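Local coordinates for protein Lys-gingipain W83 (Porphyromonas gingivalis, PDB 3KM5) that is a secreted cysteine protease cleaving after lysine, here represented by its K2 cleaved adhesin domain, a calcium-binding beta jelly roll of a kind that is haemolytic in isolation, at residues 32-37 and 127-132; 12-17 and 39-44; 80-85 and 111-116; 93-98 and 143-148. All coordinates share one frame; numbering follows the deposited sequence.

Contact 1 of 4, residues 32-37 and 127-132; sequences GWLCLS and FGLSTE. With NO3 (nitrate ion), chain F.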
loop_
_atom_site.group_PDB
_atom_site.type_symbol
_atom_site.label_atom_id
_atom_site.label_comp_id
_atom_site.label_asym_id
_atom_site.label_seq_id
_atom_site.Cartn_x
_atom_site.Cartn_y
_atom_site.Cartn_z
ATOM N N GLY A 32 -5.104 8.993 -3.485
ATOM C CA GLY A 32 -5.209 7.567 -3.457
ATOM C C GLY A 32 -3.836 6.941 -3.529
ATOM O O GLY A 32 -2.841 7.560 -3.124
ATOM N N TRP A 33 -3.804 5.700 -4.010
ATOM C CA TRP A 33 -2.548 4.963 -4.132
ATOM C C TRP A 33 -1.695 5.477 -5.292
ATOM O O TRP A 33 -2.188 5.589 -6.420
ATOM C CB TRP A 33 -2.837 3.492 -4.357
ATOM C CG TRP A 33 -3.379 2.755 -3.165
ATOM C CD1 TRP A 33 -4.677 2.474 -2.923
ATOM C CD2 TRP A 33 -2.638 2.158 -2.085
ATOM N NE1 TRP A 33 -4.805 1.750 -1.784
ATOM C CE2 TRP A 33 -3.570 1.555 -1.217
ATOM C CE3 TRP A 33 -1.287 2.121 -1.744
ATOM C CZ2 TRP A 33 -3.170 0.833 -0.086
ATOM C CZ3 TRP A 33 -0.901 1.439 -0.602
ATOM C CH2 TRP A 33 -1.847 0.828 0.225
ATOM N N LEU A 34 -0.429 5.777 -5.010
ATOM C CA LEU A 34 0.514 6.275 -6.008
ATOM C C LEU A 34 1.849 5.568 -5.848
ATOM O O LEU A 34 2.297 5.321 -4.725
ATOM C CB LEU A 34 0.793 7.775 -5.827
ATOM C CG LEU A 34 -0.323 8.791 -6.095
ATOM C CD1 LEU A 34 0.217 10.165 -5.735
ATOM C CD2 LEU A 34 -0.759 8.770 -7.540
ATOM N N CYS A 35 2.532 5.339 -6.959
ATOM C CA CYS A 35 3.914 4.912 -6.933
ATOM C C CYS A 35 4.785 6.079 -6.498
ATOM O O CYS A 35 4.545 7.208 -6.904
ATOM C CB CYS A 35 4.323 4.472 -8.329
ATOM S SG CYS A 35 6.108 4.161 -8.579
ATOM N N LEU A 36 5.728 5.805 -5.601
ATOM C CA LEU A 36 6.757 6.767 -5.189
ATOM C C LEU A 36 8.134 6.187 -5.472
ATOM O O LEU A 36 8.343 4.978 -5.299
ATOM C CB LEU A 36 6.698 7.053 -3.704
ATOM C CG LEU A 36 5.364 7.531 -3.143
ATOM C CD1 LEU A 36 5.488 7.715 -1.620
ATOM C CD2 LEU A 36 4.825 8.790 -3.854
ATOM N N SER A 37 9.070 7.051 -5.899
ATOM C CA SER A 37 10.466 6.665 -6.079
ATOM C C SER A 37 11.400 7.361 -5.095
ATOM O O SER A 37 11.279 8.573 -4.864
ATOM C CB SER A 37 10.933 7.022 -7.482
ATOM O OG SER A 37 12.321 6.738 -7.591
ATOM N N PHE A 127 5.673 13.095 6.763
ATOM C CA PHE A 127 6.312 13.134 5.461
ATOM C C PHE A 127 5.254 13.067 4.397
ATOM O O PHE A 127 4.266 12.358 4.553
ATOM C CB PHE A 127 7.332 12.013 5.331
ATOM C CG PHE A 127 8.458 12.132 6.323
ATOM C CD1 PHE A 127 9.577 12.880 6.031
ATOM C CD2 PHE A 127 8.369 11.536 7.569
ATOM C CE1 PHE A 127 10.602 13.018 6.950
ATOM C CE2 PHE A 127 9.408 11.669 8.499
ATOM C CZ PHE A 127 10.511 12.409 8.190
ATOM N N GLY A 128 5.469 13.809 3.322
ATOM C CA GLY A 128 4.504 13.896 2.246
ATOM C C GLY A 128 5.144 14.146 0.910
ATOM O O GLY A 128 6.374 14.056 0.755
ATOM N N LEU A 129 4.303 14.469 -0.070
ATOM C CA LEU A 129 4.773 14.784 -1.414
ATOM C C LEU A 129 5.092 16.279 -1.551
ATOM O O LEU A 129 5.693 16.675 -2.549
ATOM C CB LEU A 129 3.730 14.392 -2.462
ATOM C CG LEU A 129 3.150 12.984 -2.368
ATOM C CD1 LEU A 129 2.172 12.776 -3.514
ATOM C CD2 LEU A 129 4.256 11.916 -2.346
ATOM N N SER A 130 4.658 17.084 -0.573
ATOM C CA SER A 130 4.967 18.523 -0.509
ATOM C C SER A 130 5.790 18.932 0.722
ATOM O O SER A 130 6.147 20.105 0.852
ATOM C CB SER A 130 3.669 19.341 -0.534
ATOM N N THR A 131 6.098 17.993 1.621
ATOM C CA THR A 131 6.882 18.329 2.814
ATOM C C THR A 131 8.295 18.769 2.429
ATOM O O THR A 131 8.914 18.189 1.528
ATOM C CB THR A 131 6.917 17.180 3.871
ATOM O OG1 THR A 131 7.464 15.976 3.312
ATOM N N GLU A 132 8.786 19.808 3.101
ATOM C CA GLU A 132 10.094 20.406 2.805
ATOM C C GLU A 132 11.231 19.382 2.811
ATOM O O GLU A 132 11.307 18.531 3.705
ATOM C CB GLU A 132 10.393 21.523 3.813
HETATM N N NO3 F . -3.329 10.829 -5.557
HETATM O O1 NO3 F . -4.026 9.742 -6.076
HETATM O O2 NO3 F . -2.807 10.783 -4.281
HETATM O O3 NO3 F . -3.130 12.011 -6.317
#
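Leu-129, carried by a loop with no regular secondary structure, divides its two methyl groups between two leucines of a strand: CD2 meets Leu-36 and CD1 meets Leu-34. The two strand leucines are two positions apart and so lie on the same face of strand 34-37, where the isobutyl group of Leu-129 spans them. The closer touch joins CD2 of Leu-129 to CD2 of Leu-36 at 3.5 Å, tight for two methyl groups; CD1 of Leu-129 stands 3.9 Å from CD1 of Leu-34. All three side chains carry CG anti to the carbonyl carbon, which in Leu-129 (chi1 -50°) sends the fork toward the strand. No hydrogen bond spans this apolar contact.

Polar groups beside it are held separately. The Gly-128 N-H bonds to Thr-131 OG1 at 2.9 Å (155°), bracing the bend of the loop, while Leu-129 N donates to Asn-59 OD1 and Gly-128 O accepts from Trp-43 NE1. At the other end a nitrate, probably from the crystallisation liquor, takes the Gly-32 N-H: the bond to its O2 is 3.0 Å and nearly straight (161°), that to O1 weak. Its O2 also lies 3.4 Å from CD1 of Leu-34, so this methyl touches both the ion and Leu-129.

Strand 34-37 is hydrogen-bonded to strand 51-56 in the six-stranded sheet of the jelly roll, and the loop between strands 109-115 and 143-148 lays Leu-129 on its leucine face, where Leu-41 also touches Leu-129 and Leu-44 packs on Leu-36.

Contact 2 of 4, residues 12-17 and 39-44; sequences STHGEA and GQLDWL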
loop_
_atom_site.group_PDB
_atom_site.type_symbol
_atom_site.label_atom_id
_atom_site.label_comp_id
_atom_site.label_asym_id
_atom_site.label_seq_id
_atom_site.Cartn_x
_atom_site.Cartn_y
_atom_site.Cartn_z
ATOM N N SER A 12 6.819 1.002 -12.593
ATOM C CA SER A 12 5.899 2.126 -12.471
ATOM C C SER A 12 6.686 3.420 -12.305
ATOM O O SER A 12 7.909 3.408 -12.149
ATOM C CB SER A 12 4.996 1.940 -11.247
ATOM O OG SER A 12 4.115 0.856 -11.475
ATOM N N THR A 13 5.986 4.553 -12.345
ATOM C CA THR A 13 6.650 5.870 -12.287
ATOM C C THR A 13 6.160 6.722 -11.110
ATOM O O THR A 13 4.978 6.686 -10.753
ATOM C CB THR A 13 6.425 6.622 -13.606
ATOM O OG1 THR A 13 7.073 5.915 -14.680
ATOM C CG2 THR A 13 6.963 8.032 -13.555
ATOM N N HIS A 14 7.076 7.477 -10.518
ATOM C CA HIS A 14 6.745 8.372 -9.392
ATOM C C HIS A 14 5.540 9.265 -9.708
ATOM O O HIS A 14 5.512 9.921 -10.763
ATOM C CB HIS A 14 7.960 9.237 -9.053
ATOM C CG HIS A 14 7.711 10.151 -7.913
ATOM N ND1 HIS A 14 7.877 9.761 -6.602
ATOM C CD2 HIS A 14 7.245 11.422 -7.877
ATOM C CE1 HIS A 14 7.544 10.763 -5.809
ATOM N NE2 HIS A 14 7.152 11.781 -6.555
ATOM N N GLY A 15 4.540 9.274 -8.819
ATOM C CA GLY A 15 3.362 10.126 -8.975
ATOM C C GLY A 15 2.212 9.588 -9.808
ATOM O O GLY A 15 1.164 10.222 -9.961
ATOM N N GLU A 16 2.394 8.392 -10.352
ATOM C CA GLU A 16 1.344 7.717 -11.105
ATOM C C GLU A 16 0.811 6.523 -10.376
ATOM O O GLU A 16 1.486 5.993 -9.488
ATOM C CB GLU A 16 1.891 7.211 -12.436
ATOM C CG GLU A 16 2.471 8.287 -13.300
ATOM C CD GLU A 16 1.483 9.368 -13.726
ATOM O OE1 GLU A 16 0.265 9.105 -13.828
ATOM O OE2 GLU A 16 1.969 10.486 -13.922
ATOM N N ALA A 17 -0.401 6.091 -10.738
ATOM C CA ALA A 17 -0.943 4.838 -10.261
ATOM C C ALA A 17 -0.045 3.759 -10.836
ATOM O O ALA A 17 0.502 3.903 -11.928
ATOM C CB ALA A 17 -2.412 4.626 -10.715
ATOM N N GLY A 39 14.324 8.047 -5.712
ATOM C CA GLY A 39 15.080 9.019 -6.519
ATOM C C GLY A 39 14.388 10.379 -6.615
ATOM O O GLY A 39 14.975 11.339 -7.128
ATOM N N GLN A 40 13.141 10.477 -6.144
ATOM C CA GLN A 40 12.388 11.738 -6.150
ATOM C C GLN A 40 12.100 12.292 -4.753
ATOM O O GLN A 40 11.960 13.507 -4.588
ATOM C CB GLN A 40 11.070 11.594 -6.924
ATOM C CG GLN A 40 11.253 11.372 -8.420
ATOM C CD GLN A 40 12.012 12.498 -9.102
ATOM O OE1 GLN A 40 13.008 12.261 -9.785
ATOM N NE2 GLN A 40 11.556 13.729 -8.902
ATOM N N LEU A 41 12.015 11.415 -3.752
ATOM C CA LEU A 41 11.738 11.835 -2.383
ATOM C C LEU A 41 12.898 11.443 -1.505
ATOM O O LEU A 41 13.203 10.254 -1.352
ATOM C CB LEU A 41 10.467 11.176 -1.859
ATOM C CG LEU A 41 9.164 11.600 -2.520
ATOM C CD1 LEU A 41 8.071 10.688 -1.958
ATOM C CD2 LEU A 41 8.837 13.047 -2.261
ATOM N N ASP A 42 13.560 12.444 -0.925
ATOM C CA ASP A 42 14.734 12.191 -0.101
ATOM C C ASP A 42 14.406 11.294 1.089
ATOM O O ASP A 42 15.227 10.458 1.476
ATOM C CB ASP A 42 15.365 13.510 0.380
ATOM N N TRP A 43 13.196 11.437 1.644
ATOM C CA TRP A 43 12.799 10.709 2.865
ATOM C C TRP A 43 12.543 9.215 2.670
ATOM O O TRP A 43 12.593 8.448 3.603
ATOM C CB TRP A 43 11.582 11.356 3.560
ATOM C CG TRP A 43 10.259 11.407 2.805
ATOM C CD1 TRP A 43 9.781 12.462 2.089
ATOM C CD2 TRP A 43 9.245 10.386 2.739
ATOM N NE1 TRP A 43 8.537 12.163 1.571
ATOM C CE2 TRP A 43 8.190 10.894 1.964
ATOM C CE3 TRP A 43 9.136 9.093 3.261
ATOM C CZ2 TRP A 43 7.029 10.146 1.702
ATOM C CZ3 TRP A 43 7.980 8.361 3.015
ATOM C CH2 TRP A 43 6.949 8.887 2.238
ATOM N N LEU A 44 12.312 8.832 1.430
ATOM C CA LEU A 44 11.863 7.485 1.117
ATOM C C LEU A 44 13.016 6.520 0.794
ATOM O O LEU A 44 13.902 6.860 -0.001
ATOM C CB LEU A 44 10.936 7.579 -0.079
ATOM C CG LEU A 44 10.380 6.256 -0.618
ATOM C CD1 LEU A 44 9.417 5.608 0.396
ATOM C CD2 LEU A 44 9.733 6.476 -1.975
#
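The imidazole of His-14 carries the contact through a CH-pi interaction with Gln-40: the CB of Gln-40 lies 3.7 Å from the centroid of the His-14 ring, 7° off the ring normal and thus almost over its centre. The Gln-40 chain is bent at chi2 (-59°), and CG of Gln-40 passes along the ring, 3.8 Å from CG of His-14, before the amide turns away from the histidine.

Apolar packing is added by Leu-41, whose CG reaches CE1 of His-14 at 3.8 Å; its CD1 sits in the ring plane at the edge, 3.9 Å from that same CE1. Both partners belong to connections of the jelly roll, one a type II turn from Thr-13 to Glu-16 with Gly-15 at positive phi, the other the loop between strands 34-37 and 51-56, which contains a type I turn from Leu-41 to Leu-44.

Hydrogen bonds fix each side from within or from neighbours. Glu-16 N to Thr-13 O (3.1 Å) and Leu-44 N to Leu-41 O (3.2 Å) close the two turns. His-14 ND1 accepts the backbone N-H of Ser-37, which probably helps to fix the rotation of the ring, and Trp-43 O receives NZ of Lys-137, a residue of an experimentally established cleavage site.

Contact 3 of 4, residues 80-85 and 111-116; sequences VKYYYA and VVFEET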
loop_
_atom_site.group_PDB
_atom_site.type_symbol
_atom_site.label_atom_id
_atom_site.label_comp_id
_atom_site.label_asym_id
_atom_site.label_seq_id
_atom_site.Cartn_x
_atom_site.Cartn_y
_atom_site.Cartn_z
ATOM N N VAL A 80 -0.635 -14.448 -0.950
ATOM C CA VAL A 80 0.072 -13.200 -1.249
ATOM C C VAL A 80 1.004 -12.872 -0.061
ATOM O O VAL A 80 0.603 -12.966 1.098
ATOM C CB VAL A 80 -0.924 -12.041 -1.607
ATOM C CG1 VAL A 80 -1.903 -11.687 -0.422
ATOM C CG2 VAL A 80 -0.155 -10.808 -2.099
ATOM N N LYS A 81 2.265 -12.600 -0.357
ATOM C CA LYS A 81 3.232 -12.207 0.633
ATOM C C LYS A 81 3.711 -10.814 0.227
ATOM O O LYS A 81 3.949 -10.553 -0.965
ATOM C CB LYS A 81 4.383 -13.217 0.678
ATOM C CG LYS A 81 5.446 -12.857 1.711
ATOM C CD LYS A 81 6.620 -12.227 1.108
ATOM C CE LYS A 81 7.486 -13.258 0.496
ATOM N NZ LYS A 81 8.817 -12.703 0.162
ATOM N N TYR A 82 3.917 -9.920 1.172
ATOM C CA TYR A 82 4.275 -8.556 0.845
ATOM C C TYR A 82 4.985 -7.947 2.049
ATOM O O TYR A 82 5.017 -8.535 3.135
ATOM C CB TYR A 82 3.042 -7.707 0.468
ATOM C CG TYR A 82 1.999 -7.673 1.566
ATOM C CD1 TYR A 82 1.976 -6.642 2.497
ATOM C CD2 TYR A 82 1.086 -8.716 1.741
ATOM C CE1 TYR A 82 1.029 -6.612 3.533
ATOM C CE2 TYR A 82 0.152 -8.697 2.768
ATOM C CZ TYR A 82 0.126 -7.658 3.654
ATOM O OH TYR A 82 -0.805 -7.698 4.672
ATOM N N TYR A 83 5.535 -6.766 1.829
ATOM C CA TYR A 83 6.156 -5.960 2.867
ATOM C C TYR A 83 5.492 -4.597 2.907
ATOM O O TYR A 83 5.217 -4.014 1.877
ATOM C CB TYR A 83 7.676 -5.812 2.625
ATOM C CG TYR A 83 8.390 -7.132 2.500
ATOM C CD1 TYR A 83 9.040 -7.722 3.569
ATOM C CD2 TYR A 83 8.405 -7.800 1.275
ATOM C CE1 TYR A 83 9.691 -8.986 3.416
ATOM C CE2 TYR A 83 9.013 -9.020 1.133
ATOM C CZ TYR A 83 9.667 -9.606 2.186
ATOM O OH TYR A 83 10.266 -10.860 2.020
ATOM N N TYR A 84 5.212 -4.115 4.123
ATOM C CA TYR A 84 4.697 -2.778 4.318
ATOM C C TYR A 84 5.582 -1.987 5.244
ATOM O O TYR A 84 6.353 -2.522 6.033
ATOM C CB TYR A 84 3.259 -2.822 4.832
ATOM C CG TYR A 84 3.055 -3.125 6.302
ATOM C CD1 TYR A 84 3.171 -2.136 7.268
ATOM C CD2 TYR A 84 2.756 -4.405 6.720
ATOM C CE1 TYR A 84 2.979 -2.409 8.597
ATOM C CE2 TYR A 84 2.516 -4.673 8.051
ATOM C CZ TYR A 84 2.657 -3.694 8.976
ATOM O OH TYR A 84 2.429 -3.992 10.308
ATOM N N ALA A 85 5.429 -0.677 5.153
ATOM C CA ALA A 85 6.137 0.233 6.041
ATOM C C ALA A 85 5.201 1.391 6.403
ATOM O O ALA A 85 4.403 1.824 5.614
ATOM C CB ALA A 85 7.435 0.749 5.373
ATOM N N VAL A 111 -12.973 -8.869 2.980
ATOM C CA VAL A 111 -11.733 -8.795 3.761
ATOM C C VAL A 111 -11.272 -10.204 4.089
ATOM O O VAL A 111 -12.086 -11.044 4.526
ATOM C CB VAL A 111 -11.955 -8.025 5.098
ATOM C CG1 VAL A 111 -10.696 -8.017 5.937
ATOM C CG2 VAL A 111 -12.382 -6.596 4.866
ATOM N N VAL A 112 -9.999 -10.499 3.839
ATOM C CA VAL A 112 -9.397 -11.738 4.268
ATOM C C VAL A 112 -8.325 -11.528 5.349
ATOM O O VAL A 112 -7.914 -12.502 5.979
ATOM C CB VAL A 112 -8.775 -12.533 3.077
ATOM C CG1 VAL A 112 -9.852 -12.896 2.080
ATOM C CG2 VAL A 112 -7.661 -11.820 2.381
ATOM N N PHE A 113 -7.835 -10.301 5.528
ATOM C CA PHE A 113 -6.849 -9.959 6.561
ATOM C C PHE A 113 -6.925 -8.466 6.789
ATOM O O PHE A 113 -7.046 -7.738 5.824
ATOM C CB PHE A 113 -5.414 -10.321 6.127
ATOM C CG PHE A 113 -4.359 -9.724 7.029
ATOM C CD1 PHE A 113 -4.280 -10.119 8.351
ATOM C CD2 PHE A 113 -3.529 -8.696 6.583
ATOM C CE1 PHE A 113 -3.367 -9.503 9.226
ATOM C CE2 PHE A 113 -2.587 -8.132 7.429
ATOM C CZ PHE A 113 -2.511 -8.533 8.736
ATOM N N GLU A 114 -6.843 -7.994 8.030
ATOM C CA GLU A 114 -6.640 -6.558 8.231
ATOM C C GLU A 114 -5.986 -6.316 9.578
ATOM O O GLU A 114 -6.053 -7.174 10.463
ATOM C CB GLU A 114 -7.914 -5.725 8.015
ATOM C CG GLU A 114 -9.015 -5.975 8.966
ATOM C CD GLU A 114 -10.300 -5.157 8.675
ATOM O OE1 GLU A 114 -11.384 -5.736 8.833
ATOM O OE2 GLU A 114 -10.238 -3.947 8.337
ATOM N N GLU A 115 -5.311 -5.177 9.708
ATOM C CA GLU A 115 -4.575 -4.842 10.894
ATOM C C GLU A 115 -4.309 -3.351 10.973
ATOM O O GLU A 115 -4.501 -2.607 10.025
ATOM C CB GLU A 115 -3.254 -5.604 10.985
ATOM C CG GLU A 115 -2.252 -5.128 9.975
ATOM C CD GLU A 115 -0.892 -5.807 10.094
ATOM O OE1 GLU A 115 -0.553 -6.288 11.193
ATOM O OE2 GLU A 115 -0.194 -5.929 9.075
ATOM N N THR A 116 -3.945 -2.934 12.183
ATOM C CA THR A 116 -3.512 -1.598 12.435
ATOM C C THR A 116 -2.039 -1.706 12.821
ATOM O O THR A 116 -1.717 -2.264 13.877
ATOM C CB THR A 116 -4.287 -0.979 13.608
ATOM O OG1 THR A 116 -5.685 -1.055 13.358
ATOM C CG2 THR A 116 -3.945 0.481 13.766
#
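The backbones of Tyr-84 and Glu-115, the nearest pair here at 11.6 Å between CA atoms, belong to strands of two different sheets that run in roughly the same direction, and a classic beta bulge at Val-112 and Phe-113, both facing Val-97, interrupts the second strand. The gap is bridged by long side chains, which here pack the two antiparallel sheets of the jelly roll against each other.

The hydroxyl of Tyr-82 reaches the ring of Phe-113, its OH 3.3 Å from CE2 and 3.5 Å from CD2, approaching obliquely. Phe-113 turns its ring toward the tyrosine by holding CG anti to the backbone N (chi1 168°). Two residues further along each strand, Tyr-84 and Glu-115 come at each other from opposite directions. Here OE2 of Glu-115 stands 3.2 Å from CE2 of Tyr-84, with the ring and carboxylate planes 75° apart. The carboxylate gets this far because its chain is extended beyond CG (chi2 176°). On the other face of strand 79-86, Lys-81 NZ donates to the hydroxyl of Tyr-83 over 3.0 Å.

Neither polar tip depends on these contacts for its bonding. Tyr-95 of strand 95-100, the sheet neighbour of 109-115, hydrogen-bonds through its OH to both the OH of Tyr-82 and OE2 of Glu-115, while Arg-145 forms a salt bridge to the same carboxylate oxygen. With a hydroxyl and a positive charge both on OE2, which lies obliquely beside Tyr-84 and in plane at the edge of the Phe-113 ring, Glu-115 is probably ionised.

Contact 4 of 4, residues 93-98 and 143-148; sequences DHYAVM and IERTVD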
loop_
_atom_site.group_PDB
_atom_site.type_symbol
_atom_site.label_atom_id
_atom_site.label_comp_id
_atom_site.label_asym_id
_atom_site.label_seq_id
_atom_site.Cartn_x
_atom_site.Cartn_y
_atom_site.Cartn_z
ATOM N N ASP A 93 -1.755 3.267 10.409
ATOM C CA ASP A 93 -2.379 3.375 9.106
ATOM C C ASP A 93 -3.025 2.040 8.717
ATOM O O ASP A 93 -2.491 1.205 8.006
ATOM C CB ASP A 93 -1.365 3.912 8.133
ATOM C CG ASP A 93 -1.364 5.414 8.112
ATOM O OD1 ASP A 93 -2.306 6.001 7.566
ATOM O OD2 ASP A 93 -0.410 6.006 8.661
ATOM N N HIS A 94 -4.210 1.842 9.279
ATOM C CA HIS A 94 -5.009 0.646 9.147
ATOM C C HIS A 94 -5.224 0.262 7.683
ATOM O O HIS A 94 -5.551 1.133 6.841
ATOM C CB HIS A 94 -6.372 0.865 9.868
ATOM C CG HIS A 94 -7.228 -0.360 9.910
ATOM N ND1 HIS A 94 -7.162 -1.266 10.943
ATOM C CD2 HIS A 94 -8.138 -0.852 9.041
ATOM C CE1 HIS A 94 -7.992 -2.262 10.708
ATOM N NE2 HIS A 94 -8.602 -2.038 9.555
ATOM N N TYR A 95 -5.095 -1.031 7.406
ATOM C CA TYR A 95 -5.368 -1.516 6.059
ATOM C C TYR A 95 -5.901 -2.931 6.074
ATOM O O TYR A 95 -5.718 -3.681 7.034
ATOM C CB TYR A 95 -4.116 -1.376 5.178
ATOM C CG TYR A 95 -3.106 -2.436 5.501
ATOM C CD1 TYR A 95 -3.035 -3.592 4.726
ATOM C CD2 TYR A 95 -2.269 -2.331 6.596
ATOM C CE1 TYR A 95 -2.185 -4.618 5.059
ATOM C CE2 TYR A 95 -1.383 -3.364 6.923
ATOM C CZ TYR A 95 -1.332 -4.516 6.114
ATOM O OH TYR A 95 -0.498 -5.612 6.401
ATOM N N ALA A 96 -6.580 -3.277 4.999
ATOM C CA ALA A 96 -7.059 -4.620 4.747
ATOM C C ALA A 96 -6.478 -5.183 3.462
ATOM O O ALA A 96 -6.264 -4.468 2.540
ATOM C CB ALA A 96 -8.600 -4.640 4.662
ATOM N N VAL A 97 -6.345 -6.505 3.406
ATOM C CA VAL A 97 -6.146 -7.252 2.167
ATOM C C VAL A 97 -7.528 -7.889 1.907
ATOM O O VAL A 97 -8.158 -8.479 2.824
ATOM C CB VAL A 97 -5.066 -8.348 2.307
ATOM C CG1 VAL A 97 -4.909 -9.184 1.052
ATOM C CG2 VAL A 97 -3.718 -7.724 2.697
ATOM N N MET A 98 -8.036 -7.725 0.687
ATOM C CA MET A 98 -9.330 -8.231 0.294
ATOM C C MET A 98 -9.234 -9.028 -0.968
ATOM O O MET A 98 -8.295 -8.895 -1.745
ATOM C CB MET A 98 -10.277 -7.056 0.064
ATOM C CG MET A 98 -10.225 -6.018 1.198
ATOM S SD MET A 98 -11.437 -4.712 0.964
ATOM C CE MET A 98 -12.962 -5.527 1.359
ATOM N N ILE A 143 7.919 -4.576 7.157
ATOM C CA ILE A 143 7.321 -5.684 7.887
ATOM C C ILE A 143 6.724 -6.688 6.907
ATOM O O ILE A 143 5.948 -6.305 6.035
ATOM C CB ILE A 143 6.199 -5.137 8.779
ATOM C CG1 ILE A 143 6.776 -4.128 9.790
ATOM C CG2 ILE A 143 5.455 -6.270 9.497
ATOM C CD1 ILE A 143 7.816 -4.703 10.650
ATOM N N GLU A 144 7.030 -7.979 7.074
ATOM C CA GLU A 144 6.547 -9.027 6.190
ATOM C C GLU A 144 5.169 -9.531 6.637
ATOM O O GLU A 144 4.925 -9.707 7.824
ATOM C CB GLU A 144 7.544 -10.197 6.149
ATOM C CG GLU A 144 7.158 -11.275 5.120
ATOM C CD GLU A 144 8.140 -12.421 4.979
ATOM O OE1 GLU A 144 9.174 -12.454 5.667
ATOM O OE2 GLU A 144 7.841 -13.319 4.159
ATOM N N ARG A 145 4.314 -9.819 5.674
ATOM C CA ARG A 145 3.042 -10.502 5.895
ATOM C C ARG A 145 2.805 -11.536 4.835
ATOM O O ARG A 145 3.213 -11.318 3.712
ATOM C CB ARG A 145 1.887 -9.485 5.849
ATOM C CG ARG A 145 1.879 -8.482 6.992
ATOM C CD ARG A 145 1.534 -9.118 8.316
ATOM N NE ARG A 145 1.560 -8.188 9.450
ATOM C CZ ARG A 145 2.510 -8.122 10.378
ATOM N NH1 ARG A 145 3.615 -8.848 10.320
ATOM N NH2 ARG A 145 2.390 -7.261 11.376
ATOM N N THR A 146 2.160 -12.637 5.195
ATOM C CA THR A 146 1.780 -13.702 4.273
ATOM C C THR A 146 0.310 -14.026 4.567
ATOM O O THR A 146 -0.034 -14.418 5.687
ATOM C CB THR A 146 2.690 -14.942 4.495
ATOM O OG1 THR A 146 4.057 -14.604 4.293
ATOM C CG2 THR A 146 2.326 -16.068 3.546
ATOM N N VAL A 147 -0.528 -13.869 3.544
ATOM C CA VAL A 147 -1.967 -13.951 3.701
ATOM C C VAL A 147 -2.512 -15.037 2.782
ATOM O O VAL A 147 -2.212 -15.075 1.588
ATOM C CB VAL A 147 -2.606 -12.605 3.364
ATOM C CG1 VAL A 147 -4.137 -12.701 3.353
ATOM C CG2 VAL A 147 -2.149 -11.585 4.396
ATOM N N ASP A 148 -3.287 -15.940 3.357
ATOM C CA ASP A 148 -3.909 -17.031 2.627
ATOM C C ASP A 148 -5.026 -16.465 1.722
ATOM O O ASP A 148 -5.799 -15.629 2.161
ATOM C CB ASP A 148 -4.567 -18.032 3.597
ATOM C CG ASP A 148 -3.609 -18.735 4.528
ATOM O OD1 ASP A 148 -2.386 -18.699 4.333
ATOM O OD2 ASP A 148 -4.139 -19.381 5.462
#
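Tyr-95 and Arg-145 meet because of their torsions: the tyrosine CG sits between backbone N and carbonyl carbon (chi1 76°), leading its hydroxyl to the opposing strand, and the arginine folds at chi2 (-70°), which presents its CG methylene while the guanidinium swings round. The OH of Tyr-95 lies 3.8 Å from CG of Arg-145, the sole close approach between the two side chains. The tyrosine ring and guanidinium planes are 22° apart, and the hydroxyl stands obliquely to the guanidinium.

The second touch is purely apolar. CG1 of Val-97 faces CG1 of Val-147 at 4.3 Å, a light contact between the residues whose CA atoms are nearest, 8.0 Å apart. Tyr-95 and Val-97, on one strand, thus pack against Arg-145 and Val-147 on the other, two residues apart in each case, as expected of inward-facing positions on the two packed sheets of a jelly roll. Tyr-82 and Phe-158 also border Val-97.

The guanidinium is steered by its own strand: NH1 donates a bent hydrogen bond of 2.9 Å to O of Glu-144, from a position tilted out of the carbonyl plane, and CG2 of Ile-143 sits 3.1 Å above the guanidinium plane, toward its rim. NE forms a salt bridge with OE2 of Glu-115, which also bonds the Tyr-95 hydroxyl. The arginine and the tyrosine therefore make no hydrogen bond with each other but share a carboxylate, probably ionised, and this common partner probably does more to link their polar ends than their direct touch.

All four contacts lie within one cleaved adhesin domain, in two clusters on opposite sides of the chain's centre, their centres about 21 to 22 Å apart. Contacts 1 and 2, centred 7 Å from each other, join at the Cys-35 backbone; contact 1 sets a loop on strand 34-37, contact 2 joins two loops, one directly following it. Contacts 3 and 4 have centres that practically coincide and pack strands 79-86 and 143-148 of the six-stranded sheet against 95-100 and 109-115 of the five-stranded one. Contacts 1 and 2, like 3 and 4, alternate along the chain; contact 2 closes before 3 and 4 open, whereas contact 1 spans 3 and crosses 4. One cluster lies among the loops, the other between the sheets.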